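Local coordinates for protein NleG5-1 effector (Enterobacteria phage YYZ-2008, PDB 5VGC) that probably acts in ubiquitin transfer as a bacterial effector related to the RING ligases, and binds calcium ions, at residues 97-100 with 101-104; 103-106 with 107-110. The protein carries 1 engineered substitution. One frame throughout, in Å; residues are numbered along the deposited sequence. Where two conformers were deposited one is given.

Interaction 1 (97-100 with 101-104). With CA (calcium ion), chain C.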
ATOM      1  N   VAL A  97     -11.683   5.471  -8.546  1.00 23.99           N
ATOM      2  CA  VAL A  97     -11.804   4.894  -7.190  1.00 22.07           C
ATOM      3  C   VAL A  97     -10.629   3.957  -6.901  1.00 21.52           C
ATOM      4  O   VAL A  97      -9.981   4.029  -5.829  1.00 21.93           O
ATOM      5  CB  VAL A  97     -13.166   4.163  -6.988  1.00 21.69           C
ATOM      6  CG1 VAL A  97     -13.196   3.319  -5.709  1.00 21.49           C
ATOM      7  CG2 VAL A  97     -14.305   5.179  -6.971  1.00 22.45           C
ATOM      8  N   LEU A  98     -10.333   3.080  -7.849  1.00 22.19           N
ATOM      9  CA  LEU A  98      -9.235   2.128  -7.615  1.00 24.07           C
ATOM     10  C   LEU A  98      -7.898   2.843  -7.403  1.00 26.13           C
ATOM     11  O   LEU A  98      -7.120   2.502  -6.475  1.00 24.30           O
ATOM     12  CB  LEU A  98      -9.133   1.123  -8.769  1.00 24.80           C
ATOM     13  CG  LEU A  98     -10.292   0.147  -8.864  1.00 25.02           C
ATOM     14  CD1 LEU A  98     -10.130  -0.659 -10.128  1.00 27.17           C
ATOM     15  CD2 LEU A  98     -10.366  -0.767  -7.646  1.00 26.85           C
ATOM     16  N   ARG A  99      -7.652   3.846  -8.250  1.00 27.06           N
ATOM     17  CA  ARG A  99      -6.421   4.621  -8.140  1.00 31.45           C
ATOM     18  C   ARG A  99      -6.362   5.382  -6.801  1.00 32.18           C
ATOM     19  O   ARG A  99      -5.299   5.441  -6.172  1.00 27.75           O
ATOM     20  CB  ARG A  99      -6.279   5.583  -9.316  1.00 36.17           C
ATOM     21  CG  ARG A  99      -4.886   6.149  -9.495  1.00 41.68           C
ATOM     22  CD  ARG A  99      -3.962   5.141 -10.134  1.00 51.57           C
ATOM     23  NE  ARG A  99      -2.628   5.697 -10.291  1.00 67.68           N
ATOM     24  CZ  ARG A  99      -1.712   5.785  -9.320  1.00 91.57           C
ATOM     25  NH1 ARG A  99      -1.952   5.343  -8.087  1.00 63.65           N
ATOM     26  NH2 ARG A  99      -0.521   6.319  -9.591  1.00108.71           N
ATOM     27  N   GLU A 100      -7.500   5.946  -6.373  1.00 30.52           N
ATOM     28  CA  GLU A 100      -7.581   6.591  -5.057  1.00 29.59           C
ATOM     29  C   GLU A 100      -7.274   5.588  -3.958  1.00 28.34           C
ATOM     30  O   GLU A 100      -6.546   5.918  -3.011  1.00 29.26           O
ATOM     31  CB  GLU A 100      -8.938   7.239  -4.805  1.00 28.67           C
ATOM     32  CG  GLU A 100      -9.219   8.479  -5.642  1.00 35.37           C
ATOM     33  CD  GLU A 100      -8.458   9.709  -5.208  1.00 42.82           C
ATOM     34  OE1 GLU A 100      -7.689   9.648  -4.215  1.00 54.81           O
ATOM     35  OE2 GLU A 100      -8.640  10.744  -5.884  1.00 65.87           O
ATOM     36  N   ILE A 101      -7.803   4.369  -4.079  1.00 30.81           N
ATOM     37  CA  ILE A 101      -7.401   3.332  -3.104  1.00 36.23           C
ATOM     38  C   ILE A 101      -5.887   3.118  -3.150  1.00 25.92           C
ATOM     39  O   ILE A 101      -5.235   3.127  -2.110  1.00 26.20           O
ATOM     40  CB  ILE A 101      -8.117   1.977  -3.311  1.00 41.93           C
ATOM     41  CG1 ILE A 101      -9.603   2.131  -3.010  1.00 38.74           C
ATOM     42  CG2 ILE A 101      -7.505   0.889  -2.422  1.00 36.22           C
ATOM     43  CD1 ILE A 101     -10.455   1.016  -3.566  1.00 56.18           C
ATOM     44  N   GLU A 102      -5.339   2.931  -4.345  1.00 25.68           N
ATOM     45  CA  GLU A 102      -3.879   2.700  -4.494  1.00 27.41           C
ATOM     46  C   GLU A 102      -3.052   3.807  -3.860  1.00 28.89           C
ATOM     47  O   GLU A 102      -2.073   3.539  -3.149  1.00 37.40           O
ATOM     48  CB  GLU A 102      -3.489   2.526  -5.978  1.00 34.70           C
ATOM     49  CG  GLU A 102      -3.965   1.201  -6.611  1.00 31.55           C
ATOM     50  CD  GLU A 102      -3.667   1.075  -8.094  1.00 33.50           C
ATOM     51  OE1 GLU A 102      -3.970  -0.009  -8.656  1.00 31.28           O
ATOM     52  OE2 GLU A 102      -3.148   2.048  -8.704  1.00 42.85           O
ATOM     53  N   MET A 103      -3.463   5.049  -4.091  1.00 30.21           N
ATOM     54  CA  MET A 103      -2.716   6.228  -3.632  1.00 30.46           C
ATOM     55  C   MET A 103      -2.724   6.479  -2.120  1.00 28.13           C
ATOM     56  O   MET A 103      -2.049   7.387  -1.656  1.00 28.44           O
ATOM     57  CB  MET A 103      -3.203   7.476  -4.360  1.00 33.14           C
ATOM     58  CG  MET A 103      -2.715   7.550  -5.793  1.00 37.57           C
ATOM     59  SD  MET A 103      -3.071   9.164  -6.510  1.00 46.29           S
ATOM     60  CE  MET A 103      -4.689   8.922  -7.249  1.00 51.03           C
ATOM     61  N   LEU A 104      -3.480   5.706  -1.354  1.00 26.59           N
ATOM     62  CA  LEU A 104      -3.352   5.742   0.112  1.00 25.61           C
ATOM     63  C   LEU A 104      -1.920   5.379   0.484  1.00 26.96           C
ATOM     64  O   LEU A 104      -1.306   4.527  -0.154  1.00 30.38           O
ATOM     65  CB  LEU A 104      -4.332   4.773   0.806  1.00 22.52           C
ATOM     66  CG  LEU A 104      -5.818   5.129   0.756  1.00 23.72           C
ATOM     67  CD1 LEU A 104      -6.687   3.915   1.039  1.00 24.89           C
ATOM     68  CD2 LEU A 104      -6.139   6.235   1.748  1.00 23.23           C
TER
HETATM   69 CA    CA C 301      -0.928   2.644  -1.352  1.00 31.37          CA

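Interaction 2 (103-106 with 107-110). With CA (calcium ion), chain C.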
ATOM      1  N   MET A 103      -3.463   5.049  -4.091  1.00 30.21           N
ATOM      2  CA  MET A 103      -2.716   6.228  -3.632  1.00 30.46           C
ATOM      3  C   MET A 103      -2.724   6.479  -2.120  1.00 28.13           C
ATOM      4  O   MET A 103      -2.049   7.387  -1.656  1.00 28.44           O
ATOM      5  CB  MET A 103      -3.203   7.476  -4.360  1.00 33.14           C
ATOM      6  CG  MET A 103      -2.715   7.550  -5.793  1.00 37.57           C
ATOM      7  SD  MET A 103      -3.071   9.164  -6.510  1.00 46.29           S
ATOM      8  CE  MET A 103      -4.689   8.922  -7.249  1.00 51.03           C
ATOM      9  N   LEU A 104      -3.480   5.706  -1.354  1.00 26.59           N
ATOM     10  CA  LEU A 104      -3.352   5.742   0.112  1.00 25.61           C
ATOM     11  C   LEU A 104      -1.920   5.379   0.484  1.00 26.96           C
ATOM     12  O   LEU A 104      -1.306   4.527  -0.154  1.00 30.38           O
ATOM     13  CB  LEU A 104      -4.332   4.773   0.806  1.00 22.52           C
ATOM     14  CG  LEU A 104      -5.818   5.129   0.756  1.00 23.72           C
ATOM     15  CD1 LEU A 104      -6.687   3.915   1.039  1.00 24.89           C
ATOM     16  CD2 LEU A 104      -6.139   6.235   1.748  1.00 23.23           C
ATOM     17  N   GLU A 105      -1.408   6.028   1.521  1.00 29.57           N
ATOM     18  CA  GLU A 105      -0.027   5.902   1.981  1.00 27.66           C
ATOM     19  C   GLU A 105       0.053   5.257   3.354  1.00 24.23           C
ATOM     20  O   GLU A 105      -0.964   5.157   4.090  1.00 21.83           O
ATOM     21  CB  GLU A 105       0.625   7.291   2.011  1.00 31.03           C
ATOM     22  CG  GLU A 105       0.494   8.052   0.692  1.00 36.75           C
ATOM     23  CD  GLU A 105       1.246   9.380   0.662  1.00 48.26           C
ATOM     24  OE1 GLU A 105       1.300  10.094   1.701  1.00 42.30           O
ATOM     25  OE2 GLU A 105       1.784   9.719  -0.421  1.00 62.07           O
ATOM     26  N   ASN A 106       1.260   4.816   3.704  0.50 24.93           N
ATOM     27  CA  ASN A 106       1.512   4.197   5.004  0.50 24.32           C
ATOM     28  C   ASN A 106       0.898   5.059   6.117  0.50 23.08           C
ATOM     29  O   ASN A 106       1.044   6.285   6.124  0.50 23.17           O
ATOM     30  CB  ASN A 106       3.012   3.956   5.228  0.50 26.53           C
ATOM     31  CG  ASN A 106       3.618   3.018   4.191  0.50 29.01           C
ATOM     32  OD1 ASN A 106       2.985   2.046   3.740  0.50 27.93           O
ATOM     33  ND2 ASN A 106       4.858   3.309   3.798  0.50 32.61           N
ATOM     34  N   MET A 107       0.187   4.395   7.025  1.00 22.30           N
ATOM     35  CA  MET A 107      -0.555   5.033   8.129  1.00 22.83           C
ATOM     36  C   MET A 107      -1.788   5.876   7.779  1.00 21.07           C
ATOM     37  O   MET A 107      -2.439   6.367   8.709  1.00 20.09           O
ATOM     38  CB  MET A 107       0.392   5.841   9.043  1.00 26.24           C
ATOM     39  CG  MET A 107       1.535   5.039   9.638  1.00 28.61           C
ATOM     40  SD  MET A 107       0.971   3.726  10.757  1.00 33.89           S
ATOM     41  CE  MET A 107      -0.116   4.675  11.808  1.00 28.24           C
ATOM     42  N   ASP A 108      -2.141   6.027   6.490  1.00 21.61           N
ATOM     43  CA  ASP A 108      -3.288   6.906   6.138  1.00 21.91           C
ATOM     44  C   ASP A 108      -4.618   6.386   6.706  1.00 22.58           C
ATOM     45  O   ASP A 108      -5.471   7.188   7.104  1.00 31.87           O
ATOM     46  CB  ASP A 108      -3.441   7.089   4.616  1.00 22.80           C
ATOM     47  CG  ASP A 108      -2.790   8.369   4.074  1.00 25.90           C
ATOM     48  OD1 ASP A 108      -2.511   9.312   4.848  1.00 26.78           O
ATOM     49  OD2 ASP A 108      -2.590   8.446   2.832  1.00 28.95           O
ATOM     50  N   LEU A 109      -4.787   5.061   6.744  1.00 20.68           N
ATOM     51  CA  LEU A 109      -5.962   4.450   7.349  1.00 19.61           C
ATOM     52  C   LEU A 109      -5.765   4.228   8.830  1.00 19.75           C
ATOM     53  O   LEU A 109      -6.680   4.514   9.584  1.00 21.73           O
ATOM     54  CB  LEU A 109      -6.324   3.128   6.649  1.00 17.97           C
ATOM     55  CG  LEU A 109      -6.699   3.220   5.159  1.00 17.11           C
ATOM     56  CD1 LEU A 109      -7.153   1.866   4.637  1.00 16.44           C
ATOM     57  CD2 LEU A 109      -7.788   4.233   4.878  1.00 18.11           C
ATOM     58  N   LEU A 110      -4.613   3.741   9.262  1.00 20.21           N
ATOM     59  CA  LEU A 110      -4.391   3.534  10.706  1.00 23.04           C
ATOM     60  C   LEU A 110      -4.231   4.789  11.581  1.00 23.93           C
ATOM     61  O   LEU A 110      -4.334   4.663  12.803  1.00 26.72           O
ATOM     62  CB  LEU A 110      -3.220   2.592  10.952  1.00 25.82           C
ATOM     63  CG  LEU A 110      -3.475   1.174  10.458  1.00 31.11           C
ATOM     64  CD1 LEU A 110      -2.169   0.382  10.447  1.00 36.54           C
ATOM     65  CD2 LEU A 110      -4.513   0.475  11.330  1.00 34.17           C
TER
HETATM   66 CA    CA C 301      -0.928   2.644  -1.352  1.00 31.37          CA

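Interaction 1 (97-100 with 101-104)
The last turn of helix 92-102 sets the Arg99 side chain against those of Glu102 and Met103, just before the chain reaches a calcium ion. Three main-chain bonds of the i to i+4 kind build this turn: Ile101 N to Val97 O, Glu102 N to Leu98 O, and Met103 N to Arg99 O at 2.8 Å. Arg99 has CG anti to its own N (chi1 -164°), and a bend at chi2 then sends the chain forward along the helix, toward its C-terminal end. Along its aliphatic part, CD lies 3.5 Å from Glu102 OE2 and CG 3.6 Å from Met103 CE. Further out, Arg99 NH1 reaches 3.6 Å from Glu102 OE2. This salt bridge is purely electrostatic, because the carboxylate oxygen stands well out of the guanidinium plane, with the two planes 54° apart and no N-H aimed at it. Met103 crosses the arginine chain at about a right angle, with its CG methylene lying obliquely against Arg99 NH1.

The helix terminus is also a dimeric calcium site. Glu102 O and Leu104 O each bind the ion at 2.3 Å, and the same two carbonyls of the second subunit complete the four protein ligands. Although a glutamate, Glu102 gives the metal its backbone oxygen, which leaves the carboxylate to accept a hydrogen bond at OE2 from Met107 N of the second subunit. Across the helix surface, branched Ile101 sets CD1 4.2 Å from Val97 CG1, and Leu98 CD2 comes beside that same CD1. Leu104 N bonds to Ile101 O at 3.2 Å, and the extended backbone of Leu104 (psi 143°) then leads the chain onward, with Leu104 O at the ion.

Interaction 2 (103-106 with 107-110)
A chi1 of -96° carries the Asp108 carboxylate back over Glu105, the residue three places earlier, whose backbone N donates to Asp108 OD2 at 3.0 Å. The donor approaches from above the carboxylate plane, 38° out of it. A second bond runs the other way, from Asp108 N to Glu105 O at 2.8 Å, and closes a type II beta turn over residues 105-108. Asn106 and Met107 occupy its corners. Met107 takes up a left-handed backbone (phi 69°), the conformation of the third residue of such a turn, a place often filled by glycine. In one of two conformers Asn106 OD1 meets Arg99 NH1 of the second subunit, a bond that is therefore doubtful.

Aspartate suits the fourth place because its short chain lets one oxygen fold back to the amide of the first residue while its own N closes the turn. Beside it, Glu105 extends alongside and points the same way, with the carboxylate planes nearly parallel; Glu105 CB lies 3.5 Å from Asp108 OD2. On the apolar flank, Leu104 crosses Leu109 at about a right angle: CD1 of Leu104 meets CD2 of Leu109 at 4.0 Å, while its other methyl, CD2, rests 4.0 Å from Asp108 CB. Leucine suits both places, since each offers two methyls to the other, and Ile101 of the second subunit packs on both of them.

The amide of Glu105 and that of Asp108 thus both have acceptors within the turn. Glu105 OE1 and Asp108 OD2 are 4.4 Å apart, a like-charge approach that another calcium ion near Glu105 and the side chain of Arg180 close to Asp108 would probably ease, so that both carboxylates could remain ionised.

Followed from the N terminus, the chain leaves the part holding the sheet of strands 37-41, 44-50 and 57-60, runs through helix 92-102 and meets interaction 1 at its last turn. Interaction 2 begins where that one ends: the two share Met103 and Leu104, so they neither nest nor cross, and each closes only a short local turn. Residues 105-108 then redirect the chain toward helix 111-125 and the branched antiparallel sheet that follows. The centres of the two interactions lie about 10 Å apart along this connector. The second subunit links them reciprocally, since the Glu102 carboxylate of each chain grips backbone amides in segment 107-110 of the other, that of Leu109 among them.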